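Local coordinates for succinylglutamate desuccinylase (Chromobacterium violaceum, PDB 1YW4), which probably hydrolyses N-succinyl-L-glutamate to succinate and L-glutamate with one zinc ion per subunit, the last step of arginine breakdown by the AST pathway, at residues Gly154-Lys159 against Asn281-Pro286; Ile162-His167 against Phe201-Cys206; Leu190-Ala195 against Leu257-Tyr262; Glu306-Pro311 against Gly322-Pro327. One frame throughout, in Å; residues are numbered along the deposited sequence.

Interaction 1: Gly154-Lys159 against Asn281-Pro286; sequences GSVFEK and NFTLLP
Phe157 turns one edge of its ring against Phe282 in an offset T-shaped pair, centroids 5.4 Å apart and planes at 71°. Its CD2 leads, 3.6 Å from Phe282 CG, where that ring joins its CB. In both residues CG lies anti to the carbonyl carbon (chi1 -62° and -69°), and the two side chains cross at about a right angle. Ser155 comes to the Phe282 ring from another direction: its OG lies in the ring plane at the edge, 3.3 Å from Phe282 CD2. With OG anti to the backbone N, the same oxygen accepts from Phe157 N, an ST turn that holds the backbone of Ser155-Phe157 in a bend. Val156 places CG2 3.6 Å from Phe282 O. Two nearly straight backbone bonds run alongside: Asn281 N gives to Gly154 O at 2.8 Å, and Val156 N gives to Asn281 O at 2.9 Å, a single bridge of Ser155 with Asn281. Asn281 OD1 accepts from Phe310 N, and the Asn281 side chain lies about 10 Å from the zinc ion. Where this loop of the catalytic domain meets the hybrid domain, directional backbone bonds thus set the register, while the Phe157-Phe282 pair and Val156 fill in by apolar contact.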
loop_
_atom_site.group_PDB
_atom_site.type_symbol
_atom_site.label_atom_id
_atom_site.label_comp_id
_atom_site.label_asym_id
_atom_site.label_seq_id
_atom_site.Cartn_x
_atom_site.Cartn_y
_atom_site.Cartn_z
ATOM N N GLY A 154 -17.709 -7.585 17.297
ATOM C CA GLY A 154 -16.446 -8.278 17.484
ATOM C C GLY A 154 -15.476 -8.045 16.343
ATOM O O GLY A 154 -15.800 -7.380 15.356
ATOM N N SER A 155 -14.282 -8.608 16.460
ATOM C CA SER A 155 -13.273 -8.421 15.433
ATOM C C SER A 155 -12.344 -9.623 15.260
ATOM O O SER A 155 -12.093 -10.358 16.210
ATOM C CB SER A 155 -12.452 -7.175 15.769
ATOM O OG SER A 155 -11.303 -7.074 14.957
ATOM N N VAL A 156 -11.838 -9.822 14.046
ATOM C CA VAL A 156 -10.915 -10.924 13.784
ATOM C C VAL A 156 -9.672 -10.700 14.637
ATOM O O VAL A 156 -9.038 -11.650 15.101
ATOM C CB VAL A 156 -10.492 -10.977 12.307
ATOM C CG1 VAL A 156 -9.333 -11.967 12.132
ATOM C CG2 VAL A 156 -11.678 -11.388 11.449
ATOM N N PHE A 157 -9.328 -9.430 14.830
ATOM C CA PHE A 157 -8.184 -9.061 15.647
ATOM C C PHE A 157 -8.754 -8.488 16.936
ATOM O O PHE A 157 -8.979 -7.283 17.043
ATOM C CB PHE A 157 -7.321 -8.014 14.926
ATOM C CG PHE A 157 -6.741 -8.504 13.628
ATOM C CD1 PHE A 157 -5.762 -9.493 13.618
ATOM C CD2 PHE A 157 -7.180 -7.986 12.417
ATOM C CE1 PHE A 157 -5.229 -9.960 12.416
ATOM C CE2 PHE A 157 -6.653 -8.445 11.206
ATOM C CZ PHE A 157 -5.676 -9.434 11.210
ATOM N N GLU A 158 -9.018 -9.378 17.888
ATOM C CA GLU A 158 -9.577 -9.044 19.195
ATOM C C GLU A 158 -9.219 -7.636 19.651
ATOM O O GLU A 158 -10.083 -6.775 19.794
ATOM C CB GLU A 158 -9.075 -10.053 20.235
ATOM C CG GLU A 158 -10.156 -10.885 20.901
ATOM C CD GLU A 158 -10.888 -10.133 21.991
ATOM O OE1 GLU A 158 -10.231 -9.757 22.988
ATOM O OE2 GLU A 158 -12.115 -9.921 21.855
ATOM N N LYS A 159 -7.932 -7.411 19.872
ATOM C CA LYS A 159 -7.461 -6.117 20.318
ATOM C C LYS A 159 -6.660 -5.450 19.209
ATOM O O LYS A 159 -5.726 -6.044 18.669
ATOM C CB LYS A 159 -6.610 -6.304 21.572
ATOM C CG LYS A 159 -7.379 -6.963 22.714
ATOM C CD LYS A 159 -6.462 -7.404 23.835
ATOM C CE LYS A 159 -5.509 -8.488 23.365
ATOM N NZ LYS A 159 -4.525 -8.870 24.421
ATOM N N ASN A 281 -15.264 -7.177 12.596
ATOM C CA ASN A 281 -14.391 -6.218 11.938
ATOM C C ASN A 281 -13.142 -6.947 11.459
ATOM O O ASN A 281 -12.698 -7.918 12.081
ATOM C CB ASN A 281 -13.968 -5.092 12.892
ATOM C CG ASN A 281 -15.068 -4.084 13.138
ATOM O OD1 ASN A 281 -15.652 -3.542 12.195
ATOM N ND2 ASN A 281 -15.351 -3.812 14.415
ATOM N N PHE A 282 -12.586 -6.457 10.356
ATOM C CA PHE A 282 -11.385 -7.013 9.737
ATOM C C PHE A 282 -11.639 -8.368 9.095
ATOM O O PHE A 282 -10.706 -9.133 8.853
ATOM C CB PHE A 282 -10.252 -7.111 10.762
ATOM C CG PHE A 282 -9.721 -5.773 11.205
ATOM C CD1 PHE A 282 -9.005 -4.964 10.324
ATOM C CD2 PHE A 282 -9.947 -5.317 12.502
ATOM C CE1 PHE A 282 -8.521 -3.716 10.732
ATOM C CE2 PHE A 282 -9.469 -4.075 12.917
ATOM C CZ PHE A 282 -8.755 -3.273 12.035
ATOM N N THR A 283 -12.905 -8.669 8.820
ATOM C CA THR A 283 -13.237 -9.933 8.173
ATOM C C THR A 283 -12.647 -9.910 6.764
ATOM O O THR A 283 -12.896 -8.979 6.001
ATOM C CB THR A 283 -14.758 -10.138 8.067
ATOM O OG1 THR A 283 -15.304 -10.364 9.371
ATOM C CG2 THR A 283 -15.074 -11.330 7.177
ATOM N N LEU A 284 -11.869 -10.940 6.435
ATOM C CA LEU A 284 -11.222 -11.065 5.131
ATOM C C LEU A 284 -12.222 -11.268 3.991
ATOM O O LEU A 284 -13.129 -12.097 4.089
ATOM C CB LEU A 284 -10.237 -12.243 5.145
ATOM C CG LEU A 284 -9.380 -12.478 3.893
ATOM C CD1 LEU A 284 -8.162 -11.556 3.930
ATOM C CD2 LEU A 284 -8.915 -13.945 3.838
ATOM N N LEU A 285 -12.052 -10.508 2.912
ATOM C CA LEU A 285 -12.929 -10.611 1.748
ATOM C C LEU A 285 -12.221 -11.390 0.636
ATOM O O LEU A 285 -11.281 -10.900 0.026
ATOM C CB LEU A 285 -13.311 -9.217 1.244
ATOM C CG LEU A 285 -14.297 -8.350 2.048
ATOM C CD1 LEU A 285 -14.741 -9.040 3.340
ATOM C CD2 LEU A 285 -13.633 -7.025 2.344
ATOM N N PRO A 286 -12.675 -12.619 0.353
ATOM C CA PRO A 286 -12.044 -13.432 -0.694
ATOM C C PRO A 286 -12.121 -12.836 -2.092
ATOM O O PRO A 286 -12.995 -12.023 -2.388
ATOM C CB PRO A 286 -12.781 -14.765 -0.581
ATOM C CG PRO A 286 -14.155 -14.349 -0.141
ATOM C CD PRO A 286 -13.854 -13.303 0.915
#

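Interaction 2: Ile162-His167 against Phe201-Cys206; sequences IYPFLH and FTSQYC
Ser203 holds OG anti to its own N (chi1 174°), which carries the hydroxyl off helix 198-205 toward Pro164 and Leu166. Gln204 leaves the helix in a similar way but bends at chi2 (54°), bringing its amide across the imidazole of His167. There Gln204 CD lies 3.7 Å above one face of the His167 ring, offset toward the rim, with the two planes 39° apart; OE1 is the atom closest to the ring, 3.1 Å from His167 CD2. Phe165 CE1 covers the opposite face, and the NE2 of His167 bonds to Tyr200 OH, so the imidazole is flanked on both faces, near the rim, and bonded at NE2. No direct hydrogen bond joins the segments. One water bridges them instead, donating to Phe165 O at 3.0 Å and to Gln204 OE1 at 2.8 Å while accepting from Ser203 OG at 2.6 Å. Beside the water, Pro164 CG meets Ser203 CB at 3.6 Å, carbon to carbon, and the Leu166 CD2 methyl lies against the hydroxyl, 3.5 Å from Ser203 OG. The arrangement is a helix set against the loop leaving strand 160-163, part of the alpha/beta fold of the zinc-dependent AspA/AstE catalytic domain, with the side chains of Pro164 and zinc ligand His149 about 11 Å apart.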
loop_
_atom_site.group_PDB
_atom_site.type_symbol
_atom_site.label_atom_id
_atom_site.label_comp_id
_atom_site.label_asym_id
_atom_site.label_seq_id
_atom_site.Cartn_x
_atom_site.Cartn_y
_atom_site.Cartn_z
ATOM N N ILE A 162 -5.691 2.092 16.391
ATOM C CA ILE A 162 -5.905 2.977 15.261
ATOM C C ILE A 162 -4.824 4.042 15.374
ATOM O O ILE A 162 -4.724 4.717 16.401
ATOM C CB ILE A 162 -7.269 3.688 15.332
ATOM C CG1 ILE A 162 -8.388 2.668 15.571
ATOM C CG2 ILE A 162 -7.492 4.482 14.060
ATOM C CD1 ILE A 162 -8.509 1.595 14.513
ATOM N N TYR A 163 -4.006 4.171 14.334
ATOM C CA TYR A 163 -2.924 5.152 14.311
ATOM C C TYR A 163 -3.411 6.364 13.523
ATOM O O TYR A 163 -3.659 6.279 12.319
ATOM C CB TYR A 163 -1.686 4.545 13.638
ATOM C CG TYR A 163 -0.347 5.082 14.119
ATOM C CD1 TYR A 163 0.735 4.219 14.303
ATOM C CD2 TYR A 163 -0.149 6.445 14.366
ATOM C CE1 TYR A 163 1.980 4.689 14.719
ATOM C CE2 TYR A 163 1.099 6.929 14.784
ATOM C CZ TYR A 163 2.155 6.045 14.958
ATOM O OH TYR A 163 3.384 6.501 15.370
ATOM N N PRO A 164 -3.561 7.511 14.198
ATOM C CA PRO A 164 -4.025 8.742 13.554
ATOM C C PRO A 164 -3.209 9.162 12.338
ATOM O O PRO A 164 -2.030 8.815 12.207
ATOM C CB PRO A 164 -3.961 9.770 14.686
ATOM C CG PRO A 164 -2.870 9.242 15.567
ATOM C CD PRO A 164 -3.180 7.767 15.594
ATOM N N PHE A 165 -3.852 9.905 11.444
ATOM C CA PHE A 165 -3.195 10.393 10.239
ATOM C C PHE A 165 -2.026 11.299 10.630
ATOM O O PHE A 165 -2.205 12.277 11.355
ATOM C CB PHE A 165 -4.186 11.182 9.377
ATOM C CG PHE A 165 -3.578 11.754 8.121
ATOM C CD1 PHE A 165 -4.009 12.985 7.626
ATOM C CD2 PHE A 165 -2.576 11.069 7.435
ATOM C CE1 PHE A 165 -3.451 13.530 6.468
ATOM C CE2 PHE A 165 -2.010 11.602 6.274
ATOM C CZ PHE A 165 -2.450 12.840 5.790
ATOM N N LEU A 166 -0.831 10.964 10.153
ATOM C CA LEU A 166 0.367 11.750 10.443
ATOM C C LEU A 166 0.743 12.598 9.230
ATOM O O LEU A 166 1.076 12.062 8.171
ATOM C CB LEU A 166 1.534 10.821 10.797
ATOM C CG LEU A 166 1.375 9.916 12.023
ATOM C CD1 LEU A 166 2.591 9.015 12.148
ATOM C CD2 LEU A 166 1.210 10.763 13.277
ATOM N N HIS A 167 0.687 13.917 9.380
ATOM C CA HIS A 167 1.032 14.815 8.280
ATOM C C HIS A 167 2.548 14.916 8.117
ATOM O O HIS A 167 3.094 16.006 7.915
ATOM C CB HIS A 167 0.451 16.216 8.511
ATOM C CG HIS A 167 -1.039 16.241 8.666
ATOM N ND1 HIS A 167 -1.814 17.290 8.219
ATOM C CD2 HIS A 167 -1.895 15.358 9.236
ATOM C CE1 HIS A 167 -3.081 17.053 8.508
ATOM N NE2 HIS A 167 -3.158 15.888 9.124
ATOM N N PHE A 201 -6.535 14.548 17.398
ATOM C CA PHE A 201 -6.317 15.873 17.979
ATOM C C PHE A 201 -4.995 15.969 18.730
ATOM O O PHE A 201 -4.206 16.886 18.490
ATOM C CB PHE A 201 -7.454 16.256 18.939
ATOM C CG PHE A 201 -7.185 17.528 19.706
ATOM C CD1 PHE A 201 -7.258 18.772 19.071
ATOM C CD2 PHE A 201 -6.768 17.479 21.036
ATOM C CE1 PHE A 201 -6.913 19.946 19.748
ATOM C CE2 PHE A 201 -6.420 18.647 21.722
ATOM C CZ PHE A 201 -6.491 19.882 21.076
ATOM N N THR A 202 -4.736 15.029 19.637
ATOM C CA THR A 202 -3.492 15.087 20.406
ATOM C C THR A 202 -2.267 14.832 19.532
ATOM O O THR A 202 -1.234 15.494 19.678
ATOM C CB THR A 202 -3.508 14.103 21.608
ATOM O OG1 THR A 202 -3.781 12.775 21.154
ATOM C CG2 THR A 202 -4.574 14.522 22.619
ATOM N N SER A 203 -2.386 13.891 18.606
ATOM C CA SER A 203 -1.269 13.595 17.715
ATOM C C SER A 203 -0.901 14.803 16.847
ATOM O O SER A 203 0.273 15.128 16.699
ATOM C CB SER A 203 -1.609 12.409 16.811
ATOM O OG SER A 203 -0.593 12.197 15.854
ATOM N N GLN A 204 -1.907 15.470 16.289
ATOM C CA GLN A 204 -1.665 16.607 15.414
ATOM C C GLN A 204 -1.473 17.951 16.123
ATOM O O GLN A 204 -0.478 18.642 15.900
ATOM C CB GLN A 204 -2.811 16.733 14.410
ATOM C CG GLN A 204 -2.486 17.581 13.186
ATOM C CD GLN A 204 -1.230 17.110 12.465
ATOM O OE1 GLN A 204 -1.052 15.916 12.219
ATOM N NE2 GLN A 204 -0.358 18.052 12.116
ATOM N N TYR A 205 -2.427 18.315 16.969
ATOM C CA TYR A 205 -2.379 19.581 17.686
ATOM C C TYR A 205 -1.321 19.602 18.777
ATOM O O TYR A 205 -0.614 20.592 18.935
ATOM C CB TYR A 205 -3.746 19.881 18.294
ATOM C CG TYR A 205 -3.918 21.300 18.782
ATOM C CD1 TYR A 205 -3.621 21.656 20.099
ATOM C CD2 TYR A 205 -4.403 22.286 17.926
ATOM C CE1 TYR A 205 -3.814 22.969 20.551
ATOM C CE2 TYR A 205 -4.597 23.594 18.361
ATOM C CZ TYR A 205 -4.304 23.927 19.672
ATOM O OH TYR A 205 -4.536 25.215 20.106
ATOM N N CYS A 206 -1.204 18.512 19.525
ATOM C CA CYS A 206 -0.235 18.449 20.608
ATOM C C CYS A 206 0.999 17.692 20.156
ATOM O O CYS A 206 1.945 17.520 20.922
ATOM C CB CYS A 206 -0.850 17.749 21.820
ATOM S SG CYS A 206 -2.436 18.432 22.336
HETATM O O HOH W 1 -1.020 13.606 13.733
#

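Interaction 3: Leu190-Ala195 against Leu257-Tyr262; sequences LHTQPA and LFRAKY
Leu190 and Phe258 share the one hydrogen bond between the segments: Leu190 N gives to Phe258 O at 2.8 Å, almost straight at 176°. The side chain of Leu190 follows its own N-H toward the same oxygen, CG lying anti to the carbonyl carbon (chi1 -40°), with both CB and CG 3.7 Å from Phe258 O. Apolar contacts are loose. Leu190 CD1 approaches Leu257 CB at 4.2 Å, and Thr192 CG2 comes to Arg259 CB at 4.1 Å, the two side chains crossing at about a right angle. Arg259 CB is also 3.8 Å from Leu190 O, so it meets both the leucine carbonyl oxygen and the threonine methyl from much the same side. Charged interactions belong to the far end of Arg259: its extended chain carries the guanidinium group away to Glu326 through NE and to Glu326 of the second subunit through NH2, bridging the two carboxylates across the subunit interface. With a further backbone bond between Phe258 and Val188, the contact ties strand 257-265 to strand 187-190, a place where a strand of the catalytic domain pairs with one of the hybrid domain. Strand 160-163 flanks 187-190 on its other side, strand 320-328 flanks 257-265, and the chain beyond Leu190 turns away toward helix 198-205.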
loop_
_atom_site.group_PDB
_atom_site.type_symbol
_atom_site.label_atom_id
_atom_site.label_comp_id
_atom_site.label_asym_id
_atom_site.label_seq_id
_atom_site.Cartn_x
_atom_site.Cartn_y
_atom_site.Cartn_z
ATOM N N LEU A 190 -3.784 2.291 10.120
ATOM C CA LEU A 190 -3.119 3.579 9.940
ATOM C C LEU A 190 -4.058 4.499 9.163
ATOM O O LEU A 190 -4.400 4.217 8.011
ATOM C CB LEU A 190 -1.822 3.392 9.150
ATOM C CG LEU A 190 -0.956 2.163 9.476
ATOM C CD1 LEU A 190 0.123 2.011 8.400
ATOM C CD2 LEU A 190 -0.331 2.297 10.854
ATOM N N HIS A 191 -4.482 5.589 9.798
ATOM C CA HIS A 191 -5.379 6.549 9.159
ATOM C C HIS A 191 -4.641 7.327 8.077
ATOM O O HIS A 191 -3.523 7.791 8.290
ATOM C CB HIS A 191 -5.952 7.513 10.198
ATOM C CG HIS A 191 -7.260 7.070 10.776
ATOM N ND1 HIS A 191 -7.862 7.713 11.836
ATOM C CD2 HIS A 191 -8.097 6.064 10.424
ATOM C CE1 HIS A 191 -9.013 7.125 12.111
ATOM N NE2 HIS A 191 -9.179 6.122 11.269
ATOM N N THR A 192 -5.275 7.470 6.917
ATOM C CA THR A 192 -4.661 8.180 5.802
ATOM C C THR A 192 -5.259 9.563 5.593
ATOM O O THR A 192 -4.894 10.278 4.661
ATOM C CB THR A 192 -4.785 7.370 4.498
ATOM O OG1 THR A 192 -6.136 6.930 4.334
ATOM C CG2 THR A 192 -3.867 6.165 4.537
ATOM N N GLN A 193 -6.183 9.935 6.473
ATOM C CA GLN A 193 -6.826 11.241 6.403
ATOM C C GLN A 193 -7.164 11.717 7.813
ATOM O O GLN A 193 -7.335 10.907 8.726
ATOM C CB GLN A 193 -8.106 11.174 5.561
ATOM C CG GLN A 193 -7.887 10.893 4.070
ATOM C CD GLN A 193 -7.957 9.415 3.720
ATOM O OE1 GLN A 193 -7.692 9.021 2.580
ATOM N NE2 GLN A 193 -8.322 8.590 4.695
ATOM N N PRO A 194 -7.260 13.040 8.010
ATOM C CA PRO A 194 -7.583 13.592 9.328
ATOM C C PRO A 194 -8.940 13.099 9.816
ATOM O O PRO A 194 -9.847 12.858 9.012
ATOM C CB PRO A 194 -7.574 15.100 9.085
ATOM C CG PRO A 194 -7.999 15.206 7.644
ATOM C CD PRO A 194 -7.184 14.108 7.000
ATOM N N ALA A 195 -9.072 12.944 11.133
ATOM C CA ALA A 195 -10.323 12.492 11.736
ATOM C C ALA A 195 -10.661 13.365 12.932
ATOM O O ALA A 195 -9.794 14.027 13.489
ATOM C CB ALA A 195 -10.216 11.030 12.171
ATOM N N LEU A 257 -0.510 -4.439 9.554
ATOM C CA LEU A 257 -0.975 -3.062 9.472
ATOM C C LEU A 257 -1.947 -2.944 8.302
ATOM O O LEU A 257 -1.838 -3.681 7.317
ATOM C CB LEU A 257 0.205 -2.114 9.247
ATOM C CG LEU A 257 1.404 -2.230 10.195
ATOM C CD1 LEU A 257 2.516 -1.325 9.681
ATOM C CD2 LEU A 257 1.022 -1.838 11.620
ATOM N N PHE A 258 -2.887 -2.011 8.407
ATOM C CA PHE A 258 -3.875 -1.801 7.360
ATOM C C PHE A 258 -4.182 -0.322 7.149
ATOM O O PHE A 258 -3.914 0.512 8.009
ATOM C CB PHE A 258 -5.183 -2.531 7.699
ATOM C CG PHE A 258 -5.027 -4.020 7.899
ATOM C CD1 PHE A 258 -4.647 -4.542 9.135
ATOM C CD2 PHE A 258 -5.253 -4.900 6.844
ATOM C CE1 PHE A 258 -4.492 -5.927 9.322
ATOM C CE2 PHE A 258 -5.103 -6.285 7.016
ATOM C CZ PHE A 258 -4.723 -6.794 8.257
ATOM N N ARG A 259 -4.743 -0.006 5.990
ATOM C CA ARG A 259 -5.138 1.353 5.674
ATOM C C ARG A 259 -6.417 1.238 4.860
ATOM O O ARG A 259 -6.687 0.200 4.242
ATOM C CB ARG A 259 -4.053 2.069 4.861
ATOM C CG ARG A 259 -3.880 1.529 3.452
ATOM C CD ARG A 259 -2.778 2.254 2.704
ATOM N NE ARG A 259 -2.730 1.845 1.302
ATOM C CZ ARG A 259 -1.763 2.187 0.456
ATOM N NH1 ARG A 259 -0.756 2.945 0.870
ATOM N NH2 ARG A 259 -1.806 1.773 -0.805
ATOM N N ALA A 260 -7.214 2.296 4.869
ATOM C CA ALA A 260 -8.454 2.296 4.111
ATOM C C ALA A 260 -8.118 2.245 2.626
ATOM O O ALA A 260 -7.180 2.900 2.172
ATOM C CB ALA A 260 -9.252 3.550 4.422
ATOM N N LYS A 261 -8.875 1.456 1.875
ATOM C CA LYS A 261 -8.667 1.348 0.437
ATOM C C LYS A 261 -9.727 2.217 -0.237
ATOM O O LYS A 261 -9.417 3.026 -1.107
ATOM C CB LYS A 261 -8.806 -0.107 -0.016
ATOM C CG LYS A 261 -8.537 -0.341 -1.496
ATOM C CD LYS A 261 -8.671 -1.815 -1.854
ATOM C CE LYS A 261 -8.531 -2.046 -3.357
ATOM N NZ LYS A 261 -8.726 -3.483 -3.728
ATOM N N TYR A 262 -10.977 2.041 0.184
ATOM C CA TYR A 262 -12.104 2.807 -0.344
ATOM C C TYR A 262 -13.338 2.590 0.534
ATOM O O TYR A 262 -13.445 1.575 1.227
ATOM C CB TYR A 262 -12.429 2.395 -1.787
ATOM C CG TYR A 262 -12.893 0.960 -1.948
ATOM C CD1 TYR A 262 -11.973 -0.078 -2.101
ATOM C CD2 TYR A 262 -14.256 0.643 -1.954
ATOM C CE1 TYR A 262 -12.392 -1.399 -2.258
ATOM C CE2 TYR A 262 -14.689 -0.677 -2.109
ATOM C CZ TYR A 262 -13.747 -1.692 -2.262
ATOM O OH TYR A 262 -14.155 -2.998 -2.423
#

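Interaction 4: Glu306-Pro311 against Gly322-Pro327; sequences ERILFP and GIVVEP
Leu309 lies side by side with Ile323, both pointing the same way, and its CB presses on Ile323 CG1 at 3.5 Å, tighter than usual for carbons. Ile323 CG1 sits between its backbone N and carbonyl carbon (chi1 58°), a choice that directs CD1 along the leucine to 3.6 Å from Leu309 CD2. Leu309 CD2 also reaches across to Val325 CG1 at 3.8 Å. Phe310 adds its ring beside this group: CD1 meets Ile323 CD1 at 3.9 Å, while Leu309 CG covers one face of the ring. The strands form an antiparallel beta hairpin of the AstE/AspA barrel-sandwich hybrid domain, with Arg307-Val325 and Leu309-Ile323 as hydrogen-bonded pairs and Ile308-Val324 as the non-hydrogen-bonded pair between them. Val325 N gives to Arg307 O at 2.9 Å and Leu309 N to Ile323 O at 2.8 Å, the latter bent to 138°. Glu306 CB packs on Val324 CG1 at 3.6 Å. The side chain of Arg307 leaves the face of Leu309 and Val325, extended from CG to NE, and its NH1 bonds to Phe282 O. Where the pairing ends, Gly322 has backbone angles that call for glycine, and its CA comes 4.1 Å from Pro311 CA.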
loop_
_atom_site.group_PDB
_atom_site.type_symbol
_atom_site.label_atom_id
_atom_site.label_comp_id
_atom_site.label_asym_id
_atom_site.label_seq_id
_atom_site.Cartn_x
_atom_site.Cartn_y
_atom_site.Cartn_z
ATOM N N GLU A 306 -8.163 -7.797 0.998
ATOM C CA GLU A 306 -9.006 -6.796 1.629
ATOM C C GLU A 306 -9.848 -7.351 2.782
ATOM O O GLU A 306 -10.108 -8.548 2.860
ATOM C CB GLU A 306 -9.920 -6.139 0.591
ATOM C CG GLU A 306 -9.486 -6.325 -0.853
ATOM C CD GLU A 306 -10.121 -7.553 -1.485
ATOM O OE1 GLU A 306 -9.676 -8.695 -1.195
ATOM O OE2 GLU A 306 -11.088 -7.368 -2.262
ATOM N N ARG A 307 -10.254 -6.465 3.685
ATOM C CA ARG A 307 -11.071 -6.845 4.830
ATOM C C ARG A 307 -12.096 -5.738 5.053
ATOM O O ARG A 307 -11.858 -4.581 4.709
ATOM C CB ARG A 307 -10.201 -7.009 6.083
ATOM C CG ARG A 307 -9.098 -8.057 5.961
ATOM C CD ARG A 307 -8.146 -7.984 7.148
ATOM N NE ARG A 307 -7.136 -9.042 7.119
ATOM C CZ ARG A 307 -7.315 -10.269 7.598
ATOM N NH1 ARG A 307 -8.473 -10.603 8.156
ATOM N NH2 ARG A 307 -6.334 -11.164 7.513
ATOM N N ILE A 308 -13.235 -6.097 5.625
ATOM C CA ILE A 308 -14.287 -5.127 5.887
ATOM C C ILE A 308 -14.066 -4.560 7.290
ATOM O O ILE A 308 -13.645 -5.275 8.202
ATOM C CB ILE A 308 -15.687 -5.804 5.783
ATOM C CG1 ILE A 308 -16.804 -4.755 5.747
ATOM C CG2 ILE A 308 -15.884 -6.742 6.952
ATOM C CD1 ILE A 308 -16.679 -3.753 4.606
ATOM N N LEU A 309 -14.333 -3.275 7.463
ATOM C CA LEU A 309 -14.149 -2.655 8.766
ATOM C C LEU A 309 -15.288 -1.682 9.049
ATOM O O LEU A 309 -15.688 -0.916 8.176
ATOM C CB LEU A 309 -12.801 -1.932 8.809
ATOM C CG LEU A 309 -12.399 -1.291 10.138
ATOM C CD1 LEU A 309 -12.355 -2.352 11.236
ATOM C CD2 LEU A 309 -11.033 -0.628 9.993
ATOM N N PHE A 310 -15.819 -1.743 10.267
ATOM C CA PHE A 310 -16.913 -0.875 10.700
ATOM C C PHE A 310 -18.126 -0.862 9.765
ATOM O O PHE A 310 -18.611 0.198 9.378
ATOM C CB PHE A 310 -16.390 0.551 10.885
ATOM C CG PHE A 310 -15.244 0.645 11.846
ATOM C CD1 PHE A 310 -14.196 1.528 11.614
ATOM C CD2 PHE A 310 -15.209 -0.155 12.984
ATOM C CE1 PHE A 310 -13.121 1.608 12.497
ATOM C CE2 PHE A 310 -14.144 -0.085 13.874
ATOM C CZ PHE A 310 -13.094 0.800 13.630
ATOM N N PRO A 311 -18.642 -2.044 9.396
ATOM C CA PRO A 311 -19.806 -2.104 8.506
ATOM C C PRO A 311 -21.068 -1.534 9.166
ATOM O O PRO A 311 -21.340 -1.813 10.334
ATOM C CB PRO A 311 -19.936 -3.595 8.220
ATOM C CG PRO A 311 -19.501 -4.204 9.518
ATOM C CD PRO A 311 -18.256 -3.394 9.845
ATOM N N GLY A 322 -19.577 1.442 5.412
ATOM C CA GLY A 322 -18.494 0.532 5.722
ATOM C C GLY A 322 -17.229 0.914 4.985
ATOM O O GLY A 322 -17.266 1.688 4.028
ATOM N N ILE A 323 -16.102 0.374 5.434
ATOM C CA ILE A 323 -14.827 0.665 4.804
ATOM C C ILE A 323 -14.030 -0.598 4.491
ATOM O O ILE A 323 -13.904 -1.499 5.325
ATOM C CB ILE A 323 -13.959 1.591 5.685
ATOM C CG1 ILE A 323 -13.713 0.944 7.047
ATOM C CG2 ILE A 323 -14.644 2.939 5.859
ATOM C CD1 ILE A 323 -12.803 1.761 7.954
ATOM N N VAL A 324 -13.510 -0.659 3.271
ATOM C CA VAL A 324 -12.703 -1.785 2.836
ATOM C C VAL A 324 -11.245 -1.403 3.058
ATOM O O VAL A 324 -10.759 -0.408 2.511
ATOM C CB VAL A 324 -12.946 -2.106 1.346
ATOM C CG1 VAL A 324 -12.003 -3.209 0.885
ATOM C CG2 VAL A 324 -14.397 -2.538 1.140
ATOM N N VAL A 325 -10.556 -2.181 3.886
ATOM C CA VAL A 325 -9.154 -1.919 4.175
ATOM C C VAL A 325 -8.269 -2.930 3.455
ATOM O O VAL A 325 -8.731 -4.000 3.056
ATOM C CB VAL A 325 -8.858 -2.009 5.694
ATOM C CG1 VAL A 325 -9.654 -0.954 6.449
ATOM C CG2 VAL A 325 -9.199 -3.403 6.211
ATOM N N GLU A 326 -6.998 -2.569 3.298
ATOM C CA GLU A 326 -5.995 -3.409 2.646
ATOM C C GLU A 326 -4.705 -3.370 3.459
ATOM O O GLU A 326 -4.460 -2.427 4.209
ATOM C CB GLU A 326 -5.706 -2.890 1.237
ATOM C CG GLU A 326 -5.189 -1.459 1.227
ATOM C CD GLU A 326 -4.841 -0.964 -0.159
ATOM O OE1 GLU A 326 -4.378 0.186 -0.262
ATOM O OE2 GLU A 326 -5.032 -1.718 -1.135
ATOM N N PRO A 327 -3.856 -4.394 3.310
ATOM C CA PRO A 327 -2.584 -4.467 4.035
ATOM C C PRO A 327 -1.750 -3.203 3.828
ATOM O O PRO A 327 -1.756 -2.613 2.748
ATOM C CB PRO A 327 -1.915 -5.703 3.430
ATOM C CG PRO A 327 -3.087 -6.584 3.077
ATOM C CD PRO A 327 -4.056 -5.590 2.469
#

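From the N terminus, the chain first supplies the loop 154-159, which is met by 281-286 to close interaction 1, the widest of the loops. Within that span interaction 2 joins 162-167 to helix 198-205, and interaction 3 joins 190-195 to 257-262; these two cross, since 190-195 falls between the segments of interaction 2. They also meet where Tyr163 O probably hydrogen-bonds with His191 N. Interaction 4 follows in series, a short hairpin closed by 322-327. Interaction 2 stays within the catalytic domain, interactions 1 and 3 bridge it to the hybrid domain, and interaction 4 is internal to the latter, linked to interaction 1 through strands 283-284 and 307-309 and to interaction 3 through strands 257-265 and 320-328.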